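PDB 2ISM: putative oxidoreductase from Thermus thermophilus, which is probably an oxidoreductase, built on a six-bladed beta-propeller and carrying a bound calcium ion. Local coordinates for residues 147-152 and 207-212; 249-254 and 261-266; 292-297 and 303-308. One frame throughout, in Å; residues are numbered along the deposited sequence.

Interaction 1. Residues 147-152 and 207-212; sequences MLYVTT and LAWHPK
Two partners grip the phenolic oxygen of Tyr149: the carboxylate of Asp145, and a water that donates to Tyr149 OH over 2.6 Å. The same water accepts from the indole of Trp209, 3.0 Å from NE1 and in the plane of that ring, so the polar ends of both aromatics are joined through one molecule. Their rings meet directly as well, in an edge-to-face pair with planes at 74°. The benzo edge of Trp209 is the stem, and its CZ2 stands over the face of Tyr149, displaced toward the rim and 3.3 Å from Tyr149 CD2.

In propeller terms this is a seam between neighbouring blades: strand 148-151 is the second of its sheet, whereas strand 208-209 is the first of the next. Leu216, on the strand beside 208-209, backs Tyr149, Leu207 and Trp209 alike.

Beyond the rings the seam becomes aliphatic. Leu207 CD1 packs 3.8 Å from Tyr149 CB, and Leu207 CG lies 3.6 Å from Thr151 CG2, these two side chains reaching toward each other tip to tip. With chi1 at 70°, Thr151 turns its methyl to Leu207 and leaves OG1 to bond with Pro204 O and Arg139 N, which satisfies the hydroxyl of this buried threonine.

Interaction 2. Residues 249-254 and 261-266; sequences VGRGND and LYFWPQ
Arg251 runs out from its loop toward Phe263 and Leu261, and its course illustrates how one long side chain can meet apolar and polar neighbours in turn. From CB the chain turns to place CG beside the backbone N, anti to the carbonyl carbon (chi1 -74°), and this methylene packs 3.6 Å from Phe263 CE1. Extended from CG to NE, the chain then passes on to the guanidinium, whose plane is inclined 64° to the phenyl ring. NH1 comes to the edge of that ring, near its plane and 3.1 Å from CE1. It also donates to a water at 2.8 Å, and this water accepts a second bond from Phe263 N, 3.1 Å away, bridging side chain and strand. The other terminal nitrogen, NH2, lies 3.0 Å from Leu261 O.

Phe263 is approached on a face too. Gly250 CA sits 4.3 Å above the ring plane, over its centre, so backbone rather than side chain covers the aromatic here.

Strand 262-264 is the outermost strand of its propeller blade. It pairs with strand 232-237 through a classic beta bulge, in which Leu261 and Tyr262 both face Val234. Phe263 also touches Glu233, which together with Tyr243 belongs to the calcium site, so the contact lies beside the metal-binding part of the blade.

The cationic group meets the phenyl ring at its rim and not over its face, so the geometry is not that of a cation-pi stack. Arg251 is exposed and poorly ordered, which suggests that its charged end is only loosely held.

Interaction 3. Residues 292-297 and 303-308; sequences RLVLEG and RVLRVE
Arg292 and Glu308 are tied by two backbone hydrogen bonds, Arg292 N to Glu308 O at 2.6 Å and Glu308 N to Arg292 O at 2.9 Å. Their side chains add a salt bridge whose hydrogen bond, NH1 to OE1 over 3.1 Å, is weak and bent to 134°; the guanidinium of Arg292 has another partner in Tyr281, whose hydroxyl meets NE. The second oxygen of Glu308 serves Arg306, so that one carboxylate lies between two arginines. The NE of Arg306 keeps OE2 in its guanidinium plane, 2.9 Å off, but comes to it from above the carboxylate. At the far end Glu296 and Arg303 repeat the scheme side by side, with OE2 3.1 Å from NH2.

Strands 289-298 and 301-312 form the antiparallel hairpin at the outer margin of a propeller blade. Pairing is interrupted by one extra residue: Leu305 N bonds to Val294 O while Val294 N bonds to Arg306 O, consistent with a beta bulge. The displaced Leu305 lays its CG 3.5 Å from Glu296 CB.

On the charged face, Val294 CG2 sits over the centre of the Arg306 guanidinium, 3.7 Å above its plane, and Arg292 touches Lys212 of the second subunit. The opposite face is apolar: Val304 CG2 touches both leucines, 3.9 Å from Leu295 CD2 and a little farther from Leu293 CD2, and Leu293 lies alongside Val307. Tyr262 from the neighbouring blade packs on Val304 and Val307.

The hairpin is thus two-faced in its chemistry, presenting aliphatic groups to the preceding blade and, on the other side, acids and bases arranged to compensate one another; the acid shared between Arg292 and Arg306 would probably be stabilised as the anion.

Overall arrangement
The three contacts follow one another along the chain and sample three successive blades. Interaction 1, nearest the centre of the chain, lies between the sheet of strand 148-151 and that of strand 208-209. The latter sheet ends at strand 262-264, where interaction 2 lies, its centre about 21 Å from that of interaction 1. Interaction 3 occupies the outer hairpin of the following blade, its centre about 16 Å from that of interaction 2 and 20 Å from that of interaction 1. Interactions 2 and 3 touch where strand 262-264 packs against strand 301-312. Together the three show how a propeller is held within its blades and between them.

Interaction 1. Residues 147-152 and 207-212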
loop_
_atom_site.group_PDB
_atom_site.type_symbol
_atom_site.label_atom_id
_atom_site.label_comp_id
_atom_site.label_asym_id
_atom_site.label_seq_id
_atom_site.Cartn_x
_atom_site.Cartn_y
_atom_site.Cartn_z
ATOM N N MET B 147 -8.417 3.257 23.243
ATOM C CA MET B 147 -8.195 2.437 24.428
ATOM C C MET B 147 -6.955 1.565 24.291
ATOM O O MET B 147 -6.523 1.255 23.183
ATOM C CB MET B 147 -9.423 1.562 24.698
ATOM C CG MET B 147 -10.705 2.377 24.859
ATOM S SD MET B 147 -10.611 3.521 26.263
ATOM C CE MET B 147 -12.036 3.108 27.118
ATOM N N LEU B 148 -6.393 1.172 25.429
ATOM C CA LEU B 148 -5.196 0.337 25.448
ATOM C C LEU B 148 -5.531 -1.151 25.483
ATOM O O LEU B 148 -6.152 -1.634 26.427
ATOM C CB LEU B 148 -4.332 0.689 26.662
ATOM C CG LEU B 148 -3.096 -0.194 26.876
ATOM C CD1 LEU B 148 -2.184 -0.109 25.666
ATOM C CD2 LEU B 148 -2.360 0.250 28.135
ATOM N N TYR B 149 -5.110 -1.870 24.448
ATOM C CA TYR B 149 -5.348 -3.305 24.357
ATOM C C TYR B 149 -4.068 -4.031 24.741
ATOM O O TYR B 149 -2.979 -3.651 24.309
ATOM C CB TYR B 149 -5.770 -3.678 22.934
ATOM C CG TYR B 149 -7.162 -3.206 22.580
ATOM C CD1 TYR B 149 -8.215 -4.112 22.466
ATOM C CD2 TYR B 149 -7.429 -1.852 22.360
ATOM C CE1 TYR B 149 -9.505 -3.683 22.137
ATOM C CE2 TYR B 149 -8.714 -1.412 22.031
ATOM C CZ TYR B 149 -9.745 -2.334 21.919
ATOM O OH TYR B 149 -11.016 -1.920 21.574
ATOM N N VAL B 150 -4.215 -5.084 25.542
ATOM C CA VAL B 150 -3.074 -5.857 26.043
ATOM C C VAL B 150 -3.286 -7.359 25.897
ATOM O O VAL B 150 -4.305 -7.878 26.347
ATOM C CB VAL B 150 -2.865 -5.572 27.549
ATOM C CG1 VAL B 150 -1.584 -6.234 28.041
ATOM C CG2 VAL B 150 -2.852 -4.063 27.795
ATOM N N THR B 151 -2.334 -8.065 25.283
ATOM C CA THR B 151 -2.470 -9.511 25.155
ATOM C C THR B 151 -1.655 -10.159 26.270
ATOM O O THR B 151 -0.601 -9.648 26.651
ATOM C CB THR B 151 -1.970 -10.047 23.778
ATOM O OG1 THR B 151 -0.544 -9.950 23.698
ATOM C CG2 THR B 151 -2.590 -9.254 22.637
ATOM N N THR B 152 -2.157 -11.265 26.811
ATOM C CA THR B 152 -1.458 -11.973 27.885
ATOM C C THR B 152 -1.499 -13.476 27.643
ATOM O O THR B 152 -2.437 -13.986 27.024
ATOM C CB THR B 152 -2.096 -11.701 29.265
ATOM O OG1 THR B 152 -3.376 -12.345 29.339
ATOM C CG2 THR B 152 -2.269 -10.205 29.489
ATOM N N LEU B 207 -1.905 -7.816 17.517
ATOM C CA LEU B 207 -3.073 -6.941 17.584
ATOM C C LEU B 207 -3.087 -6.062 16.345
ATOM O O LEU B 207 -2.119 -5.355 16.073
ATOM C CB LEU B 207 -3.008 -6.035 18.817
ATOM C CG LEU B 207 -3.168 -6.635 20.216
ATOM C CD1 LEU B 207 -2.864 -5.574 21.269
ATOM C CD2 LEU B 207 -4.580 -7.168 20.383
ATOM N N ALA B 208 -4.184 -6.097 15.596
ATOM C CA ALA B 208 -4.300 -5.281 14.395
ATOM C C ALA B 208 -5.764 -4.954 14.120
ATOM O O ALA B 208 -6.638 -5.800 14.292
ATOM C CB ALA B 208 -3.689 -6.012 13.212
ATOM N N TRP B 209 -6.028 -3.722 13.701
ATOM C CA TRP B 209 -7.397 -3.298 13.405
ATOM C C TRP B 209 -7.620 -3.094 11.910
ATOM O O TRP B 209 -6.810 -2.467 11.229
ATOM C CB TRP B 209 -7.717 -2.005 14.160
ATOM C CG TRP B 209 -7.944 -2.204 15.635
ATOM C CD1 TRP B 209 -9.128 -2.499 16.251
ATOM C CD2 TRP B 209 -6.954 -2.150 16.672
ATOM N NE1 TRP B 209 -8.937 -2.631 17.609
ATOM C CE2 TRP B 209 -7.614 -2.423 17.892
ATOM C CE3 TRP B 209 -5.577 -1.898 16.687
ATOM C CZ2 TRP B 209 -6.939 -2.450 19.118
ATOM C CZ3 TRP B 209 -4.905 -1.925 17.908
ATOM C CH2 TRP B 209 -5.590 -2.199 19.106
ATOM N N HIS B 210 -8.719 -3.640 11.400
ATOM C CA HIS B 210 -9.051 -3.505 9.985
ATOM C C HIS B 210 -9.345 -2.023 9.738
ATOM O O HIS B 210 -10.216 -1.435 10.382
ATOM C CB HIS B 210 -10.275 -4.367 9.655
ATOM C CG HIS B 210 -10.522 -4.532 8.189
ATOM N ND1 HIS B 210 -10.953 -3.501 7.385
ATOM C CD2 HIS B 210 -10.389 -5.611 7.381
ATOM C CE1 HIS B 210 -11.074 -3.936 6.142
ATOM N NE2 HIS B 210 -10.738 -5.212 6.114
ATOM N N PRO B 211 -8.623 -1.403 8.792
ATOM C CA PRO B 211 -8.802 0.018 8.472
ATOM C C PRO B 211 -10.210 0.467 8.076
ATOM O O PRO B 211 -10.599 1.606 8.343
ATOM C CB PRO B 211 -7.778 0.249 7.359
ATOM C CG PRO B 211 -7.746 -1.077 6.662
ATOM C CD PRO B 211 -7.715 -2.046 7.824
ATOM N N LYS B 212 -10.974 -0.421 7.456
ATOM C CA LYS B 212 -12.320 -0.077 7.016
ATOM C C LYS B 212 -13.399 -0.301 8.072
ATOM O O LYS B 212 -14.238 0.569 8.310
ATOM C CB LYS B 212 -12.680 -0.883 5.761
ATOM C CG LYS B 212 -11.653 -0.784 4.643
ATOM C CD LYS B 212 -11.659 0.591 3.991
ATOM C CE LYS B 212 -10.244 1.125 3.813
ATOM N NZ LYS B 212 -10.218 2.398 3.035
HETATM O O HOH W 1 -11.503 -2.812 19.159
#

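Interaction 2. Residues 249-254 and 261-266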
loop_
_atom_site.group_PDB
_atom_site.type_symbol
_atom_site.label_atom_id
_atom_site.label_comp_id
_atom_site.label_asym_id
_atom_site.label_seq_id
_atom_site.Cartn_x
_atom_site.Cartn_y
_atom_site.Cartn_z
ATOM N N VAL B 249 -9.106 -26.568 20.091
ATOM C CA VAL B 249 -7.881 -26.345 19.328
ATOM C C VAL B 249 -8.316 -26.343 17.865
ATOM O O VAL B 249 -8.876 -27.326 17.379
ATOM C CB VAL B 249 -6.849 -27.477 19.553
ATOM C CG1 VAL B 249 -5.654 -27.287 18.626
ATOM C CG2 VAL B 249 -6.393 -27.482 21.003
ATOM N N GLY B 250 -8.068 -25.237 17.172
ATOM C CA GLY B 250 -8.468 -25.136 15.779
ATOM C C GLY B 250 -9.934 -24.753 15.700
ATOM O O GLY B 250 -10.392 -23.893 16.452
ATOM N N ARG B 251 -10.676 -25.384 14.794
ATOM C CA ARG B 251 -12.099 -25.096 14.655
ATOM C C ARG B 251 -12.953 -26.173 15.317
ATOM O O ARG B 251 -12.523 -27.317 15.464
ATOM C CB ARG B 251 -12.487 -24.963 13.176
ATOM C CG ARG B 251 -12.017 -23.670 12.520
ATOM C CD ARG B 251 -12.929 -23.275 11.362
ATOM N NE ARG B 251 -12.659 -21.926 10.866
ATOM C CZ ARG B 251 -11.695 -21.615 10.004
ATOM N NH1 ARG B 251 -10.894 -22.557 9.525
ATOM N NH2 ARG B 251 -11.531 -20.356 9.621
ATOM N N GLY B 252 -14.161 -25.795 15.721
ATOM C CA GLY B 252 -15.059 -26.739 16.364
ATOM C C GLY B 252 -16.516 -26.455 16.049
ATOM O O GLY B 252 -16.836 -25.472 15.377
ATOM N N ASN B 253 -17.403 -27.317 16.532
ATOM C CA ASN B 253 -18.833 -27.148 16.298
ATOM C C ASN B 253 -19.511 -26.506 17.503
ATOM O O ASN B 253 -20.728 -26.321 17.510
ATOM C CB ASN B 253 -19.486 -28.504 16.009
ATOM C CG ASN B 253 -18.894 -29.189 14.794
ATOM O OD1 ASN B 253 -18.918 -28.648 13.689
ATOM N ND2 ASN B 253 -18.360 -30.391 14.993
ATOM N N ASP B 254 -18.718 -26.163 18.515
ATOM C CA ASP B 254 -19.236 -25.553 19.741
ATOM C C ASP B 254 -19.387 -24.036 19.592
ATOM O O ASP B 254 -18.396 -23.310 19.521
ATOM C CB ASP B 254 -18.292 -25.854 20.905
ATOM C CG ASP B 254 -18.977 -25.758 22.254
ATOM O OD1 ASP B 254 -19.886 -24.916 22.407
ATOM O OD2 ASP B 254 -18.597 -26.520 23.166
ATOM N N LEU B 261 -10.251 -17.120 12.373
ATOM C CA LEU B 261 -10.485 -16.664 11.011
ATOM C C LEU B 261 -9.668 -17.570 10.098
ATOM O O LEU B 261 -10.065 -17.877 8.972
ATOM C CB LEU B 261 -10.011 -15.223 10.855
ATOM C CG LEU B 261 -9.845 -14.701 9.426
ATOM C CD1 LEU B 261 -11.197 -14.617 8.740
ATOM C CD2 LEU B 261 -9.178 -13.339 9.469
ATOM N N TYR B 262 -8.515 -17.993 10.603
ATOM C CA TYR B 262 -7.623 -18.868 9.861
ATOM C C TYR B 262 -6.679 -19.546 10.840
ATOM O O TYR B 262 -6.338 -18.979 11.880
ATOM C CB TYR B 262 -6.802 -18.058 8.853
ATOM C CG TYR B 262 -6.068 -18.910 7.842
ATOM C CD1 TYR B 262 -6.734 -19.440 6.741
ATOM C CD2 TYR B 262 -4.716 -19.212 8.002
ATOM C CE1 TYR B 262 -6.075 -20.252 5.824
ATOM C CE2 TYR B 262 -4.046 -20.022 7.094
ATOM C CZ TYR B 262 -4.732 -20.540 6.007
ATOM O OH TYR B 262 -4.080 -21.347 5.108
ATOM N N PHE B 263 -6.269 -20.768 10.517
ATOM C CA PHE B 263 -5.324 -21.484 11.359
ATOM C C PHE B 263 -4.482 -22.406 10.492
ATOM O O PHE B 263 -4.933 -22.882 9.451
ATOM C CB PHE B 263 -6.034 -22.277 12.469
ATOM C CG PHE B 263 -6.831 -23.455 11.980
ATOM C CD1 PHE B 263 -8.113 -23.284 11.465
ATOM C CD2 PHE B 263 -6.306 -24.742 12.061
ATOM C CE1 PHE B 263 -8.865 -24.380 11.040
ATOM C CE2 PHE B 263 -7.047 -25.844 11.639
ATOM C CZ PHE B 263 -8.331 -25.661 11.128
ATOM N N TRP B 264 -3.251 -22.655 10.927
ATOM C CA TRP B 264 -2.351 -23.550 10.208
ATOM C C TRP B 264 -2.230 -24.896 10.915
ATOM O O TRP B 264 -1.502 -25.029 11.898
ATOM C CB TRP B 264 -0.969 -22.910 10.056
ATOM C CG TRP B 264 -0.975 -21.660 9.230
ATOM C CD1 TRP B 264 -0.690 -21.556 7.899
ATOM C CD2 TRP B 264 -1.278 -20.335 9.679
ATOM N NE1 TRP B 264 -0.799 -20.247 7.493
ATOM C CE2 TRP B 264 -1.159 -19.476 8.568
ATOM C CE3 TRP B 264 -1.641 -19.784 10.913
ATOM C CZ2 TRP B 264 -1.389 -18.104 8.653
ATOM C CZ3 TRP B 264 -1.868 -18.421 10.994
ATOM C CH2 TRP B 264 -1.741 -17.598 9.871
ATOM N N PRO B 265 -2.950 -25.891 10.407
ATOM C CA PRO B 265 -2.897 -27.244 10.969
ATOM C C PRO B 265 -1.468 -27.768 11.049
ATOM O O PRO B 265 -1.089 -28.376 12.050
ATOM C CB PRO B 265 -3.703 -28.067 9.963
ATOM C CG PRO B 265 -3.542 -27.340 8.676
ATOM C CD PRO B 265 -3.480 -25.882 9.033
ATOM N N GLN B 266 -0.686 -27.532 10.000
ATOM C CA GLN B 266 0.765 -27.474 10.123
ATOM C C GLN B 266 1.223 -26.105 10.614
ATOM O O GLN B 266 0.937 -25.084 9.989
ATOM C CB GLN B 266 1.431 -27.802 8.785
ATOM C CG GLN B 266 1.295 -26.707 7.739
ATOM C CD GLN B 266 -0.145 -26.287 7.519
ATOM O OE1 GLN B 266 -0.830 -26.832 6.653
ATOM N NE2 GLN B 266 -0.608 -25.319 8.301
HETATM O O HOH W 2 -8.306 -22.005 8.484
#

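Interaction 3. Residues 292-297 and 303-308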
loop_
_atom_site.group_PDB
_atom_site.type_symbol
_atom_site.label_atom_id
_atom_site.label_comp_id
_atom_site.label_asym_id
_atom_site.label_seq_id
_atom_site.Cartn_x
_atom_site.Cartn_y
_atom_site.Cartn_z
ATOM N N ARG B 292 0.970 -13.206 3.610
ATOM C CA ARG B 292 -0.057 -12.261 3.205
ATOM C C ARG B 292 -1.365 -13.038 3.124
ATOM O O ARG B 292 -1.460 -14.027 2.396
ATOM C CB ARG B 292 0.284 -11.673 1.830
ATOM C CG ARG B 292 -0.769 -10.736 1.264
ATOM C CD ARG B 292 -0.523 -10.412 -0.211
ATOM N NE ARG B 292 0.690 -9.626 -0.423
ATOM C CZ ARG B 292 1.808 -10.097 -0.965
ATOM N NH1 ARG B 292 1.881 -11.363 -1.361
ATOM N NH2 ARG B 292 2.861 -9.300 -1.110
ATOM N N LEU B 293 -2.360 -12.612 3.896
ATOM C CA LEU B 293 -3.660 -13.271 3.885
ATOM C C LEU B 293 -4.629 -12.417 3.076
ATOM O O LEU B 293 -4.883 -11.262 3.416
ATOM C CB LEU B 293 -4.194 -13.456 5.312
ATOM C CG LEU B 293 -3.719 -14.667 6.122
ATOM C CD1 LEU B 293 -2.206 -14.674 6.242
ATOM C CD2 LEU B 293 -4.361 -14.623 7.497
ATOM N N VAL B 294 -5.150 -12.984 1.993
ATOM C CA VAL B 294 -6.090 -12.271 1.140
ATOM C C VAL B 294 -7.489 -12.537 1.670
ATOM O O VAL B 294 -7.945 -13.681 1.703
ATOM C CB VAL B 294 -5.992 -12.752 -0.321
ATOM C CG1 VAL B 294 -6.897 -11.909 -1.204
ATOM C CG2 VAL B 294 -4.546 -12.667 -0.797
ATOM N N LEU B 295 -8.167 -11.474 2.085
ATOM C CA LEU B 295 -9.498 -11.596 2.654
ATOM C C LEU B 295 -10.641 -11.252 1.707
ATOM O O LEU B 295 -10.499 -10.443 0.789
ATOM C CB LEU B 295 -9.612 -10.707 3.892
ATOM C CG LEU B 295 -8.479 -10.765 4.919
ATOM C CD1 LEU B 295 -8.774 -9.785 6.044
ATOM C CD2 LEU B 295 -8.333 -12.177 5.457
ATOM N N GLU B 296 -11.783 -11.880 1.960
ATOM C CA GLU B 296 -12.990 -11.648 1.189
ATOM C C GLU B 296 -14.141 -11.626 2.181
ATOM O O GLU B 296 -14.234 -12.489 3.055
ATOM C CB GLU B 296 -13.215 -12.759 0.161
ATOM C CG GLU B 296 -14.549 -12.643 -0.565
ATOM C CD GLU B 296 -14.682 -13.617 -1.719
ATOM O OE1 GLU B 296 -13.892 -13.512 -2.682
ATOM O OE2 GLU B 296 -15.577 -14.488 -1.663
ATOM N N GLY B 297 -15.009 -10.631 2.058
ATOM C CA GLY B 297 -16.136 -10.551 2.963
ATOM C C GLY B 297 -16.487 -9.147 3.398
ATOM O O GLY B 297 -16.218 -8.169 2.699
ATOM N N ARG B 303 -13.268 -14.269 5.497
ATOM C CA ARG B 303 -12.677 -15.569 5.230
ATOM C C ARG B 303 -11.442 -15.345 4.378
ATOM O O ARG B 303 -11.362 -14.370 3.629
ATOM C CB ARG B 303 -13.671 -16.497 4.521
ATOM C CG ARG B 303 -14.067 -16.100 3.109
ATOM C CD ARG B 303 -15.207 -16.996 2.640
ATOM N NE ARG B 303 -15.567 -16.798 1.239
ATOM C CZ ARG B 303 -16.636 -17.342 0.665
ATOM N NH1 ARG B 303 -17.451 -18.114 1.373
ATOM N NH2 ARG B 303 -16.889 -17.122 -0.618
ATOM N N VAL B 304 -10.466 -16.232 4.507
ATOM C CA VAL B 304 -9.235 -16.099 3.745
ATOM C C VAL B 304 -9.344 -16.781 2.385
ATOM O O VAL B 304 -9.569 -17.988 2.304
ATOM C CB VAL B 304 -8.039 -16.702 4.515
ATOM C CG1 VAL B 304 -6.763 -16.548 3.701
ATOM C CG2 VAL B 304 -7.889 -16.010 5.867
ATOM N N LEU B 305 -9.196 -15.995 1.321
ATOM C CA LEU B 305 -9.253 -16.524 -0.037
ATOM C C LEU B 305 -7.991 -17.327 -0.309
ATOM O O LEU B 305 -8.053 -18.477 -0.740
ATOM C CB LEU B 305 -9.342 -15.388 -1.055
ATOM C CG LEU B 305 -10.692 -14.710 -1.270
ATOM C CD1 LEU B 305 -10.522 -13.554 -2.246
ATOM C CD2 LEU B 305 -11.696 -15.726 -1.807
ATOM N N ARG B 306 -6.845 -16.708 -0.054
ATOM C CA ARG B 306 -5.565 -17.364 -0.274
ATOM C C ARG B 306 -4.467 -16.780 0.608
ATOM O O ARG B 306 -4.572 -15.654 1.096
ATOM C CB ARG B 306 -5.153 -17.244 -1.746
ATOM C CG ARG B 306 -4.965 -15.813 -2.232
ATOM C CD ARG B 306 -4.409 -15.778 -3.654
ATOM N NE ARG B 306 -4.183 -14.415 -4.125
ATOM C CZ ARG B 306 -5.149 -13.560 -4.446
ATOM N NH1 ARG B 306 -6.422 -13.925 -4.355
ATOM N NH2 ARG B 306 -4.843 -12.334 -4.849
ATOM N N VAL B 307 -3.416 -17.565 0.807
ATOM C CA VAL B 307 -2.276 -17.152 1.611
ATOM C C VAL B 307 -1.045 -17.153 0.712
ATOM O O VAL B 307 -0.798 -18.122 -0.007
ATOM C CB VAL B 307 -2.050 -18.126 2.788
ATOM C CG1 VAL B 307 -0.866 -17.670 3.629
ATOM C CG2 VAL B 307 -3.309 -18.204 3.639
ATOM N N GLU B 308 -0.282 -16.065 0.745
ATOM C CA GLU B 308 0.919 -15.947 -0.074
ATOM C C GLU B 308 2.111 -15.522 0.772
ATOM O O GLU B 308 1.950 -14.875 1.801
ATOM C CB GLU B 308 0.703 -14.911 -1.181
ATOM C CG GLU B 308 -0.611 -15.070 -1.943
ATOM C CD GLU B 308 -0.805 -14.011 -3.016
ATOM O OE1 GLU B 308 -0.522 -12.825 -2.743
ATOM O OE2 GLU B 308 -1.255 -14.359 -4.128
#